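Local coordinates for programmed cell death 6-interacting protein (Homo sapiens, PDB 5WA1) that concentrates and sorts cargo for multivesicular-body vesicles and acts in cytokinesis and membrane repair, here represented by its CHMP4-binding Bro1 domain, at residues A[201-206]-A[253-258]; A[243-248]-A[264-269]. One frame throughout, in Å; residues are numbered along the deposited sequence.

Contact 1: A[201-206]-A[253-258]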
ATOM      1  N   SER A 201      -2.472   9.895  11.519  1.00 55.73           N
ATOM      2  CA  SER A 201      -3.340  11.025  11.235  1.00 61.80           C
ATOM      3  C   SER A 201      -3.836  10.949   9.790  1.00 54.93           C
ATOM      4  O   SER A 201      -3.154  10.400   8.916  1.00 52.26           O
ATOM      5  CB  SER A 201      -2.603  12.341  11.478  1.00 69.55           C
ATOM      6  OG  SER A 201      -1.637  12.582  10.458  1.00 78.51           O
ATOM      7  N   PRO A 202      -5.038  11.478   9.523  1.00 62.68           N
ATOM      8  CA  PRO A 202      -5.657  11.299   8.193  1.00 65.49           C
ATOM      9  C   PRO A 202      -4.777  11.714   7.025  1.00 65.36           C
ATOM     10  O   PRO A 202      -4.796  11.045   5.982  1.00 56.81           O
ATOM     11  CB  PRO A 202      -6.920  12.163   8.289  1.00 68.03           C
ATOM     12  CG  PRO A 202      -7.268  12.148   9.756  1.00 64.05           C
ATOM     13  CD  PRO A 202      -5.955  12.119  10.490  1.00 63.92           C
ATOM     14  N   ASP A 203      -4.004  12.794   7.168  1.00 60.48           N
ATOM     15  CA  ASP A 203      -3.148  13.222   6.062  1.00 71.69           C
ATOM     16  C   ASP A 203      -2.080  12.181   5.746  1.00 58.50           C
ATOM     17  O   ASP A 203      -1.811  11.889   4.577  1.00 58.15           O
ATOM     18  CB  ASP A 203      -2.507  14.568   6.387  1.00 83.08           C
ATOM     19  CG  ASP A 203      -3.363  15.735   5.950  1.00100.50           C
ATOM     20  OD1 ASP A 203      -4.592  15.548   5.823  1.00 99.16           O
ATOM     21  OD2 ASP A 203      -2.810  16.835   5.726  1.00113.71           O
ATOM     22  N   THR A 204      -1.465  11.605   6.779  1.00 54.69           N
ATOM     23  CA  THR A 204      -0.408  10.626   6.555  1.00 52.47           C
ATOM     24  C   THR A 204      -0.957   9.338   5.953  1.00 48.36           C
ATOM     25  O   THR A 204      -0.391   8.812   4.988  1.00 44.54           O
ATOM     26  CB  THR A 204       0.322  10.328   7.863  1.00 53.00           C
ATOM     27  OG1 THR A 204       0.829  11.548   8.415  1.00 55.34           O
ATOM     28  CG2 THR A 204       1.476   9.365   7.616  1.00 50.96           C
ATOM     29  N   VAL A 205      -2.043   8.797   6.524  1.00 48.84           N
ATOM     30  CA  VAL A 205      -2.535   7.507   6.044  1.00 47.37           C
ATOM     31  C   VAL A 205      -3.247   7.663   4.708  1.00 48.81           C
ATOM     32  O   VAL A 205      -3.284   6.723   3.909  1.00 44.12           O
ATOM     33  CB  VAL A 205      -3.437   6.818   7.087  1.00 46.43           C
ATOM     34  CG1 VAL A 205      -2.585   6.202   8.203  1.00 44.75           C
ATOM     35  CG2 VAL A 205      -4.469   7.783   7.656  1.00 46.56           C
ATOM     36  N   GLY A 206      -3.807   8.840   4.428  1.00 49.72           N
ATOM     37  CA  GLY A 206      -4.302   9.096   3.086  1.00 48.62           C
ATOM     38  C   GLY A 206      -3.200   9.030   2.044  1.00 48.30           C
ATOM     39  O   GLY A 206      -3.392   8.487   0.951  1.00 49.46           O
ATOM     40  N   GLN A 253       5.082  16.803  -1.191  1.00 47.50           N
ATOM     41  CA  GLN A 253       5.963  17.881  -1.630  1.00 57.42           C
ATOM     42  C   GLN A 253       6.381  18.778  -0.478  1.00 61.79           C
ATOM     43  O   GLN A 253       7.548  19.181  -0.384  1.00 61.20           O
ATOM     44  CB  GLN A 253       5.272  18.707  -2.713  1.00 55.34           C
ATOM     45  CG  GLN A 253       5.794  18.483  -4.099  1.00 72.98           C
ATOM     46  CD  GLN A 253       5.182  19.458  -5.070  1.00 81.47           C
ATOM     47  OE1 GLN A 253       4.203  20.135  -4.743  1.00 80.84           O
ATOM     48  NE2 GLN A 253       5.755  19.551  -6.263  1.00 84.44           N
ATOM     49  N   TYR A 254       5.445  19.111   0.407  1.00 60.48           N
ATOM     50  CA  TYR A 254       5.695  20.078   1.462  1.00 62.63           C
ATOM     51  C   TYR A 254       5.660  19.441   2.847  1.00 67.27           C
ATOM     52  O   TYR A 254       5.600  20.162   3.843  1.00 70.33           O
ATOM     53  CB  TYR A 254       4.684  21.222   1.366  1.00 66.13           C
ATOM     54  CG  TYR A 254       4.696  21.930   0.021  1.00 61.53           C
ATOM     55  CD1 TYR A 254       5.677  22.862  -0.284  1.00 67.59           C
ATOM     56  CD2 TYR A 254       3.737  21.649  -0.944  1.00 71.59           C
ATOM     57  CE1 TYR A 254       5.697  23.509  -1.515  1.00 70.62           C
ATOM     58  CE2 TYR A 254       3.752  22.286  -2.180  1.00 68.63           C
ATOM     59  CZ  TYR A 254       4.735  23.221  -2.456  1.00 68.63           C
ATOM     60  OH  TYR A 254       4.753  23.864  -3.675  1.00 79.71           O
ATOM     61  N   LYS A 255       5.711  18.113   2.925  1.00 62.83           N
ATOM     62  CA  LYS A 255       5.639  17.377   4.180  1.00 68.66           C
ATOM     63  C   LYS A 255       6.924  16.585   4.368  1.00 61.93           C
ATOM     64  O   LYS A 255       7.503  16.087   3.401  1.00 61.93           O
ATOM     65  CB  LYS A 255       4.439  16.421   4.193  1.00 73.26           C
ATOM     66  CG  LYS A 255       3.101  17.069   3.874  1.00 76.38           C
ATOM     67  CD  LYS A 255       2.353  17.455   5.136  1.00 80.36           C
ATOM     68  CE  LYS A 255       0.985  18.027   4.818  1.00 87.54           C
ATOM     69  NZ  LYS A 255       0.300  18.544   6.038  1.00103.56           N
ATOM     70  N   ASP A 256       7.379  16.480   5.608  1.00 62.34           N
ATOM     71  CA  ASP A 256       8.549  15.673   5.927  1.00 67.89           C
ATOM     72  C   ASP A 256       8.200  14.629   6.977  1.00 69.20           C
ATOM     73  O   ASP A 256       8.969  14.365   7.905  1.00 63.88           O
ATOM     74  CB  ASP A 256       9.709  16.541   6.396  1.00 72.94           C
ATOM     75  CG  ASP A 256      11.036  15.806   6.346  1.00 83.47           C
ATOM     76  OD1 ASP A 256      11.297  15.105   5.342  1.00 82.97           O
ATOM     77  OD2 ASP A 256      11.810  15.919   7.323  1.00 88.45           O
ATOM     78  N   THR A 257       7.023  14.025   6.848  1.00 58.23           N
ATOM     79  CA  THR A 257       6.601  13.077   7.868  1.00 60.58           C
ATOM     80  C   THR A 257       7.018  11.655   7.512  1.00 56.93           C
ATOM     81  O   THR A 257       7.435  10.893   8.391  1.00 54.19           O
ATOM     82  CB  THR A 257       5.089  13.189   8.083  1.00 58.36           C
ATOM     83  OG1 THR A 257       4.391  12.811   6.896  1.00 75.01           O
ATOM     84  CG2 THR A 257       4.726  14.617   8.409  1.00 65.38           C
ATOM     85  N   LEU A 258       6.963  11.298   6.227  1.00 45.83           N
ATOM     86  CA  LEU A 258       7.384   9.975   5.794  1.00 43.10           C
ATOM     87  C   LEU A 258       8.907   9.903   5.720  1.00 46.71           C
ATOM     88  O   LEU A 258       9.584  10.933   5.694  1.00 49.48           O
ATOM     89  CB  LEU A 258       6.753   9.644   4.445  1.00 46.05           C
ATOM     90  CG  LEU A 258       5.229   9.542   4.512  1.00 51.89           C
ATOM     91  CD1 LEU A 258       4.647   9.210   3.136  1.00 45.24           C
ATOM     92  CD2 LEU A 258       4.799   8.504   5.571  1.00 48.67           C
TER
HETATM   93  O   HOH W   1       2.073  13.577   7.324  1.00 53.31           O
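Thr-204 faces Thr-257 and Leu-258 across a join bridged by one water, and it buries more surface here than any other residue of the two segments. From CB, which points neither at the other segment nor away from it, two branches leave; chi1 of -56° leaves OG1 beside the backbone N and CG2 anti to it. CG2 runs to CD2 of Leu-258, 4.0 Å away, the two side chains lying alongside with their ends running opposite ways. The other branch, OG1, lies 4.1 Å from OG1 of Thr-257, and one water, set off the line between the two hydroxyls, bridges them. The water donates to Thr-204 OG1 at 2.6 Å and sits 2.5 Å from Thr-257 OG1. Thr-204 OG1 also bonds to the carbonyl oxygen of Val-198, so this buried hydroxyl is held by a water and by the chain just ahead of its helix. The segments belong to the first turn of helix 202-226, with Ser-201 at the N-cap, and to the loop that leads from helix 231-252 to helix 262-287. Within the largely helical Bro1 domain, that loop comes back against the start of a helix passed earlier in the chain, inside the region that interacts with CHMP4 proteins. The branched end of Leu-258 comes nearer the helix than its CB does; the same side chain touches Thr-207, Leu-208 and Ile-211 further along helix 202-226, and Phe-120 packs on both Leu-258 and Thr-204. On the solvent side Lys-255, its chain bent at chi2 (-95°) and extended beyond, reaches Asp-203 at about a right angle. Its NZ forms a salt bridge with Asp-203 OD2 at 3.6 Å, a long separation consistent with a modest, solvent-screened attraction.

Contact 2: A[243-248]-A[264-269]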
ATOM      1  N   ASP A 243      -0.096   8.662 -13.042  1.00 34.48           N
ATOM      2  CA  ASP A 243      -1.024   9.555 -12.354  1.00 33.23           C
ATOM      3  C   ASP A 243      -1.043   9.297 -10.849  1.00 35.71           C
ATOM      4  O   ASP A 243      -1.075  10.245 -10.052  1.00 37.20           O
ATOM      5  CB  ASP A 243      -2.434   9.397 -12.922  1.00 46.47           C
ATOM      6  CG  ASP A 243      -2.727  10.380 -14.022  1.00 59.54           C
ATOM      7  OD1 ASP A 243      -1.764  10.932 -14.596  1.00 62.70           O
ATOM      8  OD2 ASP A 243      -3.920  10.602 -14.308  1.00 63.08           O
ATOM      9  N   TYR A 244      -1.031   8.022 -10.442  1.00 38.84           N
ATOM     10  CA  TYR A 244      -1.069   7.705  -9.010  1.00 38.34           C
ATOM     11  C   TYR A 244       0.215   8.127  -8.315  1.00 39.18           C
ATOM     12  O   TYR A 244       0.178   8.694  -7.219  1.00 35.99           O
ATOM     13  CB  TYR A 244      -1.281   6.202  -8.796  1.00 35.44           C
ATOM     14  CG  TYR A 244      -2.650   5.680  -9.098  1.00 35.40           C
ATOM     15  CD1 TYR A 244      -3.792   6.405  -8.766  1.00 43.78           C
ATOM     16  CD2 TYR A 244      -2.806   4.431  -9.689  1.00 39.20           C
ATOM     17  CE1 TYR A 244      -5.059   5.898  -9.026  1.00 50.56           C
ATOM     18  CE2 TYR A 244      -4.065   3.920  -9.956  1.00 39.07           C
ATOM     19  CZ  TYR A 244      -5.181   4.649  -9.624  1.00 49.01           C
ATOM     20  OH  TYR A 244      -6.426   4.124  -9.889  1.00 49.67           O
ATOM     21  N   PHE A 245       1.370   7.793  -8.903  1.00 36.17           N
ATOM     22  CA  PHE A 245       2.635   8.225  -8.312  1.00 38.72           C
ATOM     23  C   PHE A 245       2.739   9.739  -8.267  1.00 40.37           C
ATOM     24  O   PHE A 245       3.266  10.303  -7.295  1.00 41.83           O
ATOM     25  CB  PHE A 245       3.818   7.639  -9.080  1.00 31.64           C
ATOM     26  CG  PHE A 245       4.079   6.197  -8.754  1.00 37.04           C
ATOM     27  CD1 PHE A 245       4.463   5.822  -7.478  1.00 37.52           C
ATOM     28  CD2 PHE A 245       3.933   5.221  -9.717  1.00 31.58           C
ATOM     29  CE1 PHE A 245       4.693   4.482  -7.172  1.00 36.34           C
ATOM     30  CE2 PHE A 245       4.177   3.897  -9.433  1.00 35.65           C
ATOM     31  CZ  PHE A 245       4.555   3.521  -8.149  1.00 45.37           C
ATOM     32  N   GLY A 246       2.244  10.415  -9.307  1.00 39.60           N
ATOM     33  CA  GLY A 246       2.301  11.871  -9.325  1.00 37.22           C
ATOM     34  C   GLY A 246       1.459  12.496  -8.231  1.00 46.90           C
ATOM     35  O   GLY A 246       1.905  13.409  -7.528  1.00 47.78           O
ATOM     36  N   ASP A 247       0.224  12.011  -8.075  1.00 43.71           N
ATOM     37  CA  ASP A 247      -0.637  12.486  -6.996  1.00 42.36           C
ATOM     38  C   ASP A 247       0.003  12.236  -5.636  1.00 46.55           C
ATOM     39  O   ASP A 247      -0.056  13.091  -4.748  1.00 43.79           O
ATOM     40  CB  ASP A 247      -2.005  11.801  -7.069  1.00 49.47           C
ATOM     41  CG  ASP A 247      -2.878  12.329  -8.198  1.00 63.11           C
ATOM     42  OD1 ASP A 247      -2.533  13.367  -8.797  1.00 67.10           O
ATOM     43  OD2 ASP A 247      -3.922  11.706  -8.476  1.00 78.73           O
ATOM     44  N   ALA A 248       0.630  11.070  -5.463  1.00 42.86           N
ATOM     45  CA  ALA A 248       1.261  10.745  -4.188  1.00 41.82           C
ATOM     46  C   ALA A 248       2.425  11.681  -3.879  1.00 45.66           C
ATOM     47  O   ALA A 248       2.534  12.200  -2.760  1.00 43.24           O
ATOM     48  CB  ALA A 248       1.722   9.293  -4.191  1.00 37.71           C
ATOM     49  N   PRO A 264      11.762  11.035  -3.123  1.00 46.27           N
ATOM     50  CA  PRO A 264      12.476  10.803  -4.391  1.00 45.38           C
ATOM     51  C   PRO A 264      12.014   9.562  -5.124  1.00 46.21           C
ATOM     52  O   PRO A 264      11.989   9.566  -6.363  1.00 43.02           O
ATOM     53  CB  PRO A 264      13.944  10.691  -3.956  1.00 48.79           C
ATOM     54  CG  PRO A 264      13.878  10.312  -2.511  1.00 47.52           C
ATOM     55  CD  PRO A 264      12.703  11.074  -1.989  1.00 47.75           C
ATOM     56  N   VAL A 265      11.633   8.502  -4.408  1.00 36.76           N
ATOM     57  CA  VAL A 265      11.191   7.297  -5.090  1.00 35.63           C
ATOM     58  C   VAL A 265       9.880   7.547  -5.820  1.00 33.15           C
ATOM     59  O   VAL A 265       9.693   7.094  -6.958  1.00 35.82           O
ATOM     60  CB  VAL A 265      11.084   6.120  -4.107  1.00 41.07           C
ATOM     61  CG1 VAL A 265      10.386   4.938  -4.781  1.00 37.32           C
ATOM     62  CG2 VAL A 265      12.466   5.708  -3.645  1.00 45.59           C
ATOM     63  N   LEU A 266       8.954   8.271  -5.191  1.00 32.24           N
ATOM     64  CA  LEU A 266       7.692   8.591  -5.853  1.00 31.40           C
ATOM     65  C   LEU A 266       7.920   9.453  -7.091  1.00 37.59           C
ATOM     66  O   LEU A 266       7.305   9.227  -8.138  1.00 34.45           O
ATOM     67  CB  LEU A 266       6.764   9.321  -4.885  1.00 33.38           C
ATOM     68  CG  LEU A 266       6.265   8.495  -3.697  1.00 36.06           C
ATOM     69  CD1 LEU A 266       5.409   9.388  -2.777  1.00 35.59           C
ATOM     70  CD2 LEU A 266       5.494   7.290  -4.195  1.00 30.56           C
ATOM     71  N   ALA A 267       8.760  10.484  -6.964  1.00 37.43           N
ATOM     72  CA  ALA A 267       9.078  11.340  -8.108  1.00 45.64           C
ATOM     73  C   ALA A 267       9.702  10.532  -9.244  1.00 40.10           C
ATOM     74  O   ALA A 267       9.324  10.683 -10.417  1.00 40.51           O
ATOM     75  CB  ALA A 267      10.008  12.466  -7.665  1.00 42.98           C
ATOM     76  N   ALA A 268      10.654   9.656  -8.915  1.00 38.75           N
ATOM     77  CA  ALA A 268      11.283   8.830  -9.937  1.00 43.43           C
ATOM     78  C   ALA A 268      10.263   7.918 -10.613  1.00 51.85           C
ATOM     79  O   ALA A 268      10.220   7.823 -11.844  1.00 38.57           O
ATOM     80  CB  ALA A 268      12.417   8.009  -9.328  1.00 40.70           C
ATOM     81  N   LYS A 269       9.418   7.253  -9.817  1.00 37.04           N
ATOM     82  CA  LYS A 269       8.439   6.325 -10.376  1.00 36.41           C
ATOM     83  C   LYS A 269       7.398   7.041 -11.231  1.00 31.09           C
ATOM     84  O   LYS A 269       6.932   6.480 -12.227  1.00 37.27           O
ATOM     85  CB  LYS A 269       7.750   5.539  -9.253  1.00 40.10           C
ATOM     86  CG  LYS A 269       8.606   4.440  -8.632  1.00 40.30           C
ATOM     87  CD  LYS A 269       8.377   3.101  -9.284  1.00 51.16           C
ATOM     88  CE  LYS A 269       9.167   2.000  -8.577  1.00 54.89           C
ATOM     89  NZ  LYS A 269       8.380   1.414  -7.463  1.00 57.30           N
TER
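This is a buried helix-helix packing contact between helix 231-252 and helix 262-287, consecutive helices of the Bro1 domain, and Phe-245 is its main element. The evidence for close packing is in the axes: the two short segments approach to 8.3 Å and run roughly antiparallel, at 147° between their N-to-C directions. Their backbones come nearest at Phe-245 and Leu-266, whose CA atoms are 5.6 Å apart. Lys-269 lays its CB over one face of the Phe-245 ring, 3.6 Å from the centroid and only 5° off the normal, a CH-pi contact centred on the ring. At the ring's edge, in its plane, Leu-266 CD2 meets Phe-245 CD1 at 3.7 Å, so face and edge are occupied by residues three positions apart on the opposing helix. Such an arrangement, two helices joined by a short connection and packed side by side, is an antiparallel helical hairpin, in keeping with a family grouped with the TPR clan. The other methyl of Leu-266, CD1, turns to Ala-248, lying 3.9 Å from both CB and the backbone C of that alanine. The leucine also touches Phe-249 and Cys-252 of helix 231-252, and Ile-26. Beyond CB, the Lys-269 chain bends at chi2 (-93°) and again at chi4, passing its CD by Phe-245 CZ at 4.0 Å before its end leads away from helix 231-252. There NZ makes a salt bridge with Glu-218 of helix 202-226 and is hydrogen-bonded to the carbonyl oxygen of Thr-24, and the lysine forms a cation-pi contact with Phe-25. Glu-218 also touches Phe-245, bringing helix 202-226 against the same pair.

Overall arrangement
Both contacts fall in the run of helices 202-226, 231-252 and 262-287, and their segments alternate along the chain. Contact 2 packs the second helix against the third, while contact 1 brings the loop joining them back to the start of the first. Their centres are 14 Å apart and their nearest atoms about 5 Å apart, so they do not touch directly. Helix 202-226 relates them: its first turn forms contact 1, and its Glu-218 meets Phe-245 and Lys-269 of contact 2. Contact 1 is at the surface and partly water-mediated, contact 2 is buried and mainly apolar; both lie within residues 197-379, the region that interacts with CHMP4 proteins.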